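Local coordinates for protein ribokinase, putative (Burkholderia thailandensis, PDB 3B1N) that is a nucleoside kinase of the ribokinase-like pfkB family, binding ADP and the nucleoside analogue mizoribine, and probably phosphorylates nucleosides, at residues Q151-L156 / I183-Y188; P162-P167 / G258-I263. One frame throughout, in Å; residues are numbered along the deposited sequence.

Interaction 1 (Q151-L156 / I183-Y188). With NA (sodium ion), chain H.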
ATOM      1  N   GLN B 151     -26.886  -2.604  -8.918  1.00 15.85           N
ATOM      2  CA  GLN B 151     -28.060  -1.824  -9.265  0.50 16.22           C
ATOM      3  C   GLN B 151     -27.910  -1.150 -10.626  1.00 16.70           C
ATOM      4  O   GLN B 151     -28.803  -1.131 -11.434  1.00 16.71           O
ATOM      5  CB  GLN B 151     -28.248  -0.735  -8.208  0.50 15.79           C
ATOM      6  CG  GLN B 151     -29.536   0.009  -8.277  0.50 15.68           C
ATOM      7  CD  GLN B 151     -29.554   1.118  -7.250  0.50 14.41           C
ATOM      8  OE1 GLN B 151     -29.953   0.910  -6.094  0.50 17.03           O
ATOM      9  NE2 GLN B 151     -29.028   2.271  -7.627  0.50  7.26           N
ATOM     10  N   HIS B 152     -26.748  -0.539 -10.846  1.00 16.69           N
ATOM     11  CA  HIS B 152     -26.553   0.167 -12.121  1.00 15.88           C
ATOM     12  C   HIS B 152     -26.618  -0.797 -13.297  1.00 16.13           C
ATOM     13  O   HIS B 152     -27.173  -0.463 -14.359  1.00 18.14           O
ATOM     14  CB  HIS B 152     -25.206   0.917 -12.147  1.00 15.54           C
ATOM     15  CG  HIS B 152     -25.101   2.026 -11.158  1.00 17.04           C
ATOM     16  ND1 HIS B 152     -26.186   2.730 -10.668  1.00 18.44           N
ATOM     17  CD2 HIS B 152     -24.000   2.590 -10.604  1.00 17.48           C
ATOM     18  CE1 HIS B 152     -25.753   3.642  -9.808  1.00 22.39           C
ATOM     19  NE2 HIS B 152     -24.428   3.573  -9.757  1.00 19.11           N
ATOM     20  N   THR B 153     -26.029  -1.978 -13.122  1.00 15.78           N
ATOM     21  CA  THR B 153     -26.064  -2.971 -14.188  1.00 16.13           C
ATOM     22  C   THR B 153     -27.478  -3.426 -14.505  1.00 17.99           C
ATOM     23  O   THR B 153     -27.831  -3.528 -15.687  1.00 16.19           O
ATOM     24  CB  THR B 153     -25.141  -4.162 -13.972  1.00 17.81           C
ATOM     25  OG1 THR B 153     -25.577  -4.948 -12.874  1.00 21.61           O
ATOM     26  CG2 THR B 153     -23.757  -3.651 -13.687  1.00 14.24           C
ATOM     27  N   GLU B 154     -28.251  -3.698 -13.447  1.00 17.51           N
ATOM     28  CA  GLU B 154     -29.649  -4.089 -13.644  1.00 19.62           C
ATOM     29  C   GLU B 154     -30.435  -2.999 -14.362  1.00 19.34           C
ATOM     30  O   GLU B 154     -31.176  -3.282 -15.319  1.00 20.63           O
ATOM     31  CB  GLU B 154     -30.301  -4.468 -12.290  1.00 17.80           C
ATOM     32  CG  GLU B 154     -29.721  -5.749 -11.662  1.00 20.58           C
ATOM     33  CD  GLU B 154     -30.183  -7.029 -12.381  1.00 24.65           C
ATOM     34  OE1 GLU B 154     -31.146  -6.986 -13.194  1.00 26.48           O
ATOM     35  OE2 GLU B 154     -29.587  -8.089 -12.118  1.00 28.90           O
ATOM     36  N   GLU B 155     -30.283  -1.767 -13.925  1.00 19.07           N
ATOM     37  CA  GLU B 155     -31.063  -0.658 -14.442  1.00 19.17           C
ATOM     38  C   GLU B 155     -30.675  -0.293 -15.858  1.00 19.39           C
ATOM     39  O   GLU B 155     -31.518  -0.016 -16.696  1.00 20.95           O
ATOM     40  CB  GLU B 155     -30.942   0.529 -13.540  1.00 19.13           C
ATOM     41  CG  GLU B 155     -31.695   0.276 -12.220  1.00 22.48           C
ATOM     42  CD  GLU B 155     -31.714   1.448 -11.325  1.00 28.26           C
ATOM     43  OE1 GLU B 155     -31.203   2.505 -11.761  1.00 28.89           O
ATOM     44  OE2 GLU B 155     -32.240   1.318 -10.176  1.00 28.79           O
ATOM     45  N   LEU B 156     -29.378  -0.291 -16.152  1.00 17.64           N
ATOM     46  CA  LEU B 156     -29.006   0.041 -17.516  1.00 17.65           C
ATOM     47  C   LEU B 156     -29.502  -1.019 -18.499  1.00 18.26           C
ATOM     48  O   LEU B 156     -29.923  -0.690 -19.621  1.00 19.88           O
ATOM     49  CB  LEU B 156     -27.475   0.266 -17.628  1.00 15.89           C
ATOM     50  CG  LEU B 156     -26.987   1.543 -16.966  1.00 15.22           C
ATOM     51  CD1 LEU B 156     -25.482   1.391 -16.735  1.00 14.14           C
ATOM     52  CD2 LEU B 156     -27.279   2.790 -17.825  1.00 16.52           C
ATOM     53  N   ILE B 183     -22.414 -10.040 -16.102  1.00 19.11           N
ATOM     54  CA  ILE B 183     -21.841 -10.289 -17.414  1.00 18.93           C
ATOM     55  C   ILE B 183     -22.928 -10.633 -18.436  1.00 20.02           C
ATOM     56  O   ILE B 183     -22.867 -10.138 -19.584  1.00 18.90           O
ATOM     57  CB  ILE B 183     -20.796 -11.409 -17.339  1.00 20.08           C
ATOM     58  CG1 ILE B 183     -19.577 -10.924 -16.532  1.00 19.88           C
ATOM     59  CG2 ILE B 183     -20.378 -11.875 -18.728  1.00 20.54           C
ATOM     60  CD1 ILE B 183     -18.669 -12.066 -16.031  1.00 20.76           C
ATOM     61  N   GLU B 184     -23.917 -11.450 -18.033  1.00 20.33           N
ATOM     62  CA  GLU B 184     -25.082 -11.681 -18.907  1.00 21.66           C
ATOM     63  C   GLU B 184     -25.746 -10.356 -19.361  1.00 20.10           C
ATOM     64  O   GLU B 184     -25.966 -10.123 -20.549  1.00 21.47           O
ATOM     65  CB  GLU B 184     -26.110 -12.634 -18.244  1.00 22.30           C
ATOM     66  CG  GLU B 184     -25.674 -14.127 -18.251  1.00 29.48           C
ATOM     67  CD  GLU B 184     -26.318 -14.941 -17.133  1.00 36.80           C
ATOM     68  OE1 GLU B 184     -25.952 -16.145 -16.956  1.00 40.38           O
ATOM     69  OE2 GLU B 184     -27.194 -14.373 -16.416  1.00 40.80           O
ATOM     70  N   LEU B 185     -25.969  -9.438 -18.433  1.00 20.44           N
ATOM     71  CA  LEU B 185     -26.582  -8.152 -18.721  1.00 19.64           C
ATOM     72  C   LEU B 185     -25.690  -7.194 -19.528  1.00 19.84           C
ATOM     73  O   LEU B 185     -26.187  -6.380 -20.299  1.00 19.92           O
ATOM     74  CB  LEU B 185     -26.974  -7.454 -17.416  1.00 19.83           C
ATOM     75  CG  LEU B 185     -28.009  -8.161 -16.514  1.00 20.64           C
ATOM     76  CD1 LEU B 185     -28.152  -7.371 -15.230  1.00 22.99           C
ATOM     77  CD2 LEU B 185     -29.383  -8.368 -17.212  1.00 22.40           C
ATOM     78  N   ALA B 186     -24.377  -7.269 -19.309  1.00 18.42           N
ATOM     79  CA  ALA B 186     -23.461  -6.277 -19.894  1.00 17.91           C
ATOM     80  C   ALA B 186     -23.376  -6.370 -21.417  1.00 17.60           C
ATOM     81  O   ALA B 186     -23.420  -7.465 -21.975  1.00 18.10           O
ATOM     82  CB  ALA B 186     -22.047  -6.457 -19.302  1.00 16.69           C
ATOM     83  N   THR B 187     -23.164  -5.241 -22.082  1.00 16.53           N
ATOM     84  CA  THR B 187     -22.894  -5.246 -23.533  1.00 17.11           C
ATOM     85  C   THR B 187     -21.417  -5.552 -23.802  1.00 17.48           C
ATOM     86  O   THR B 187     -21.072  -6.239 -24.748  1.00 17.47           O
ATOM     87  CB  THR B 187     -23.202  -3.886 -24.162  1.00 17.54           C
ATOM     88  OG1 THR B 187     -24.410  -3.335 -23.602  1.00 21.52           O
ATOM     89  CG2 THR B 187     -23.242  -4.015 -25.694  1.00 17.52           C
ATOM     90  N   TYR B 188     -20.531  -4.982 -22.976  1.00 16.04           N
ATOM     91  CA  TYR B 188     -19.108  -5.235 -23.131  1.00 15.16           C
ATOM     92  C   TYR B 188     -18.505  -5.453 -21.742  1.00 13.75           C
ATOM     93  O   TYR B 188     -19.090  -4.992 -20.757  1.00 15.16           O
ATOM     94  CB  TYR B 188     -18.375  -4.041 -23.813  1.00 15.81           C
ATOM     95  CG  TYR B 188     -19.177  -3.285 -24.860  1.00 15.08           C
ATOM     96  CD1 TYR B 188     -19.964  -2.198 -24.518  1.00 15.03           C
ATOM     97  CD2 TYR B 188     -19.149  -3.688 -26.209  1.00 17.74           C
ATOM     98  CE1 TYR B 188     -20.669  -1.497 -25.467  1.00 14.88           C
ATOM     99  CE2 TYR B 188     -19.888  -3.005 -27.166  1.00 15.00           C
ATOM    100  CZ  TYR B 188     -20.625  -1.907 -26.781  1.00 14.19           C
ATOM    101  OH  TYR B 188     -21.355  -1.186 -27.718  1.00 19.61           O
TER
HETATM  102 NA    NA H 403     -23.954  -9.692 -21.727  1.00 21.97          NA
HETATM  103  O   HOH W   1     -25.394  -9.385 -23.710  1.00 27.34           O
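L185 reaches from the last turn of helix 176-185 to T153 and E154 on helix 146-158, and this leucine carries the whole contact. The setting is a pair of successive beta-alpha-beta crossovers: strands 138-141, 163-165 and 188-192 lie side by side and parallel, and the two helices that connect them share one face of the sheet. Followed outward, the leucine chain meets its neighbours late. CB stands 4.4 Å from T153 O, hardly a contact, and CG approaches nothing more closely. The touching is left to one branch, CD1, which CG directs at the neighbouring helix while CD2 turns aside. CD1 comes 3.9 Å from the backbone O of T153 and 4.2 Å from T153 OG1, the latter hydrogen-bonded within its own helix to V150 O. At about a right angle to the T153 oxygens, the same methyl lies over the flat of the E154 carboxylate, nearly above CD, 3.5 Å from OE2 and only slightly farther from OE1. E154 sets out away from the leucine; two successive turns of its chain, chi1 -67° and chi2 -74°, fold the acid back across the methyl. A salt bridge from E154 OE2 to R181 NE, one turn before L185 on the same helix, holds the carboxylate there, so the acid is anchored by charge while its flat side lies against the methyl. The residues flanking L185 build a metal site. Where the chain leaves helical geometry at A186, backbone carbonyls turn to a sodium ion: I183 O and E184 O each lie 2.4 Å from it. R213 O and a water also bind the ion, and A186 O completes this group at 2.3 Å from the sodium.

Interaction 2 (P162-P167 / G258-I263)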
ATOM      1  N   PRO B 162     -26.642   0.529 -23.925  1.00 16.98           N
ATOM      2  CA  PRO B 162     -25.437  -0.330 -24.050  1.00 16.99           C
ATOM      3  C   PRO B 162     -24.406   0.124 -22.993  1.00 15.77           C
ATOM      4  O   PRO B 162     -24.263   1.312 -22.782  1.00 14.89           O
ATOM      5  CB  PRO B 162     -24.919  -0.050 -25.449  1.00 18.19           C
ATOM      6  CG  PRO B 162     -25.663   1.119 -25.976  1.00 20.02           C
ATOM      7  CD  PRO B 162     -26.829   1.432 -25.085  1.00 17.27           C
ATOM      8  N   PHE B 163     -23.758  -0.812 -22.319  1.00 15.01           N
ATOM      9  CA  PHE B 163     -22.799  -0.385 -21.292  1.00 14.45           C
ATOM     10  C   PHE B 163     -21.655  -1.357 -21.193  1.00 13.90           C
ATOM     11  O   PHE B 163     -21.794  -2.580 -21.380  1.00 13.04           O
ATOM     12  CB  PHE B 163     -23.481  -0.160 -19.908  1.00 14.86           C
ATOM     13  CG  PHE B 163     -23.988  -1.427 -19.241  1.00 16.86           C
ATOM     14  CD1 PHE B 163     -23.248  -2.069 -18.246  1.00 17.26           C
ATOM     15  CD2 PHE B 163     -25.221  -1.964 -19.587  1.00 19.01           C
ATOM     16  CE1 PHE B 163     -23.709  -3.227 -17.611  1.00 18.02           C
ATOM     17  CE2 PHE B 163     -25.716  -3.115 -18.950  1.00 19.66           C
ATOM     18  CZ  PHE B 163     -24.982  -3.755 -17.962  1.00 18.27           C
ATOM     19  N   ILE B 164     -20.475  -0.791 -20.896  1.00 13.35           N
ATOM     20  CA  ILE B 164     -19.320  -1.598 -20.497  1.00 12.72           C
ATOM     21  C   ILE B 164     -19.432  -1.925 -19.005  1.00 11.90           C
ATOM     22  O   ILE B 164     -19.722  -1.028 -18.221  1.00 12.63           O
ATOM     23  CB  ILE B 164     -18.017  -0.768 -20.693  1.00 12.25           C
ATOM     24  CG1 ILE B 164     -17.837  -0.313 -22.158  1.00 12.95           C
ATOM     25  CG2 ILE B 164     -16.790  -1.649 -20.257  1.00 13.89           C
ATOM     26  CD1 ILE B 164     -16.534   0.483 -22.403  1.00 13.70           C
ATOM     27  N   PHE B 165     -19.191  -3.176 -18.666  1.00 13.30           N
ATOM     28  CA  PHE B 165     -19.073  -3.615 -17.263  1.00 14.51           C
ATOM     29  C   PHE B 165     -17.589  -3.780 -16.938  1.00 14.95           C
ATOM     30  O   PHE B 165     -16.885  -4.556 -17.583  1.00 14.71           O
ATOM     31  CB  PHE B 165     -19.837  -4.915 -17.077  1.00 14.41           C
ATOM     32  CG  PHE B 165     -19.772  -5.479 -15.679  1.00 15.01           C
ATOM     33  CD1 PHE B 165     -20.093  -4.693 -14.576  1.00 17.92           C
ATOM     34  CD2 PHE B 165     -19.445  -6.806 -15.493  1.00 16.52           C
ATOM     35  CE1 PHE B 165     -20.052  -5.247 -13.275  1.00 19.54           C
ATOM     36  CE2 PHE B 165     -19.363  -7.351 -14.212  1.00 17.21           C
ATOM     37  CZ  PHE B 165     -19.677  -6.555 -13.116  1.00 18.92           C
ATOM     38  N   ASP B 166     -17.123  -3.034 -15.931  1.00 13.99           N
ATOM     39  CA  ASP B 166     -15.757  -2.954 -15.528  0.50 14.92           C
ATOM     40  C   ASP B 166     -15.723  -3.311 -13.988  1.00 15.67           C
ATOM     41  O   ASP B 166     -15.648  -2.324 -13.218  1.00 16.09           O
ATOM     42  CB  ASP B 166     -15.466  -1.464 -15.872  0.50 14.99           C
ATOM     43  CG  ASP B 166     -14.149  -0.932 -15.385  0.50 15.52           C
ATOM     44  OD1 ASP B 166     -13.203  -1.713 -15.213  0.50 18.43           O
ATOM     45  OD2 ASP B 166     -14.081   0.333 -15.185  0.50 15.93           O
ATOM     46  N   PRO B 167     -15.791  -4.604 -13.562  1.00 16.05           N
ATOM     47  CA  PRO B 167     -15.873  -4.903 -12.120  1.00 16.62           C
ATOM     48  C   PRO B 167     -14.610  -4.427 -11.384  1.00 18.67           C
ATOM     49  O   PRO B 167     -14.709  -3.876 -10.261  1.00 18.30           O
ATOM     50  CB  PRO B 167     -16.133  -6.409 -12.072  1.00 17.76           C
ATOM     51  CG  PRO B 167     -15.660  -6.965 -13.419  1.00 17.71           C
ATOM     52  CD  PRO B 167     -15.887  -5.838 -14.384  1.00 16.00           C
ATOM     53  N   GLY B 258     -11.055   6.336 -23.789  1.00  9.65           N
ATOM     54  CA  GLY B 258     -10.846   6.302 -25.250  1.00  9.78           C
ATOM     55  C   GLY B 258     -11.734   5.275 -25.907  1.00 10.83           C
ATOM     56  O   GLY B 258     -12.258   5.514 -27.022  1.00 11.10           O
ATOM     57  N   LEU B 259     -11.879   4.125 -25.283  1.00 10.85           N
ATOM     58  CA  LEU B 259     -12.768   3.097 -25.830  1.00 10.53           C
ATOM     59  C   LEU B 259     -14.193   3.619 -25.936  1.00 10.91           C
ATOM     60  O   LEU B 259     -14.830   3.427 -26.990  1.00 11.57           O
ATOM     61  CB  LEU B 259     -12.711   1.857 -24.969  1.00 12.95           C
ATOM     62  CG  LEU B 259     -13.071   0.610 -25.745  1.00 15.97           C
ATOM     63  CD1 LEU B 259     -11.891   0.212 -26.633  1.00 16.03           C
ATOM     64  CD2 LEU B 259     -13.394  -0.512 -24.757  1.00 18.14           C
ATOM     65  N   LEU B 260     -14.703   4.270 -24.881  1.00 10.88           N
ATOM     66  CA  LEU B 260     -16.073   4.802 -24.879  1.00  9.91           C
ATOM     67  C   LEU B 260     -16.215   5.844 -26.009  1.00 11.24           C
ATOM     68  O   LEU B 260     -17.249   5.862 -26.696  1.00 11.47           O
ATOM     69  CB  LEU B 260     -16.444   5.465 -23.534  1.00 11.25           C
ATOM     70  CG  LEU B 260     -16.648   4.466 -22.419  1.00 13.36           C
ATOM     71  CD1 LEU B 260     -16.586   5.279 -21.123  1.00 12.32           C
ATOM     72  CD2 LEU B 260     -18.053   3.837 -22.599  1.00 13.18           C
ATOM     73  N   TYR B 261     -15.209   6.695 -26.209  1.00 10.32           N
ATOM     74  CA  TYR B 261     -15.303   7.703 -27.274  1.00 10.08           C
ATOM     75  C   TYR B 261     -15.382   6.975 -28.627  1.00 10.59           C
ATOM     76  O   TYR B 261     -16.223   7.334 -29.491  1.00 10.91           O
ATOM     77  CB  TYR B 261     -14.045   8.594 -27.252  1.00  9.75           C
ATOM     78  CG  TYR B 261     -14.108   9.691 -28.270  1.00 11.18           C
ATOM     79  CD1 TYR B 261     -14.761  10.874 -27.983  1.00 12.15           C
ATOM     80  CD2 TYR B 261     -13.542   9.502 -29.541  1.00 14.14           C
ATOM     81  CE1 TYR B 261     -14.828  11.893 -28.893  1.00 13.31           C
ATOM     82  CE2 TYR B 261     -13.612  10.530 -30.489  1.00 13.93           C
ATOM     83  CZ  TYR B 261     -14.256  11.709 -30.139  1.00 12.22           C
ATOM     84  OH  TYR B 261     -14.320  12.743 -31.076  1.00 19.27           O
ATOM     85  N   GLY B 262     -14.536   5.959 -28.820  1.00 10.42           N
ATOM     86  CA  GLY B 262     -14.532   5.213 -30.100  1.00  9.96           C
ATOM     87  C   GLY B 262     -15.896   4.540 -30.323  1.00 11.44           C
ATOM     88  O   GLY B 262     -16.446   4.599 -31.443  1.00 11.71           O
ATOM     89  N   ILE B 263     -16.473   3.895 -29.303  1.00 10.84           N
ATOM     90  CA  ILE B 263     -17.749   3.160 -29.473  1.00 11.70           C
ATOM     91  C   ILE B 263     -18.830   4.205 -29.865  1.00 11.66           C
ATOM     92  O   ILE B 263     -19.591   4.002 -30.839  1.00 13.34           O
ATOM     93  CB  ILE B 263     -18.126   2.437 -28.179  1.00 12.71           C
ATOM     94  CG1 ILE B 263     -17.133   1.296 -27.962  1.00 11.60           C
ATOM     95  CG2 ILE B 263     -19.570   1.869 -28.233  1.00 12.62           C
ATOM     96  CD1 ILE B 263     -17.225   0.709 -26.485  1.00 15.06           C
TER
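The CD1 methyl of I164 is a single bump pressed between side chains of helix 251-264. Three of them, L259, L260 and I263, present one methyl each, and these form a shallow, three-cornered hollow rather than a deep socket. Its widest gap lies between the two leucines, with L259 CD2 and L260 CD2 6.7 Å apart, and I164 CD1 enters close to that side. The fit is tightest against L260 CD2, 3.7 Å from I164 CD1; L259 CD2 follows at 4.0 Å and I263 CD1 at 4.1 Å from the same methyl. I164 is built for reach: chi2 of -178° carries CD1 away from CA into the 8.4 Å between the CA atoms of I164 and L260, where L260 CD2 meets it. L260 starts off to one flank of the helix and crosses the isoleucine at a slant, so its CD2 also lies against I164 CG1. This is the helix-on-sheet packing of the ribokinase-like alpha/beta/alpha fold. Strand 163-165 sits inside the large sheet, and the 258-263 part of helix 251-264 runs roughly antiparallel to it, at 152°, with the axes 10.7 Å apart at closest approach. I140 and A190 from the adjoining strands touch the flanks of I164, while F163 turns to the opposite face. Beyond the hollow, L260 continues onto I53 of helix 49-59, and I263 rests on Y188.

How the interactions relate
The sheet containing strand 163-165 lies between the two contacts, whose centres lie 12 Å apart: interaction 1 sits on one face of the sheet and interaction 2 on the other. The segments alternate along the chain, and they join directly where residues 183-188 enter the sheet. T187 OG1 lies 2.9 Å from F163 N and Y188 O 2.8 Å from F165 N, both probable hydrogen bonds, while A186 CB packs 3.5 Å from F165 CB. Neither contact touches a substrate. The side chain of T153 is about 14 Å from the bound mizoribine, whereas that of L259 is about 10 Å from ADP, on the helix that carries the ligand-lining residues G252 and D253.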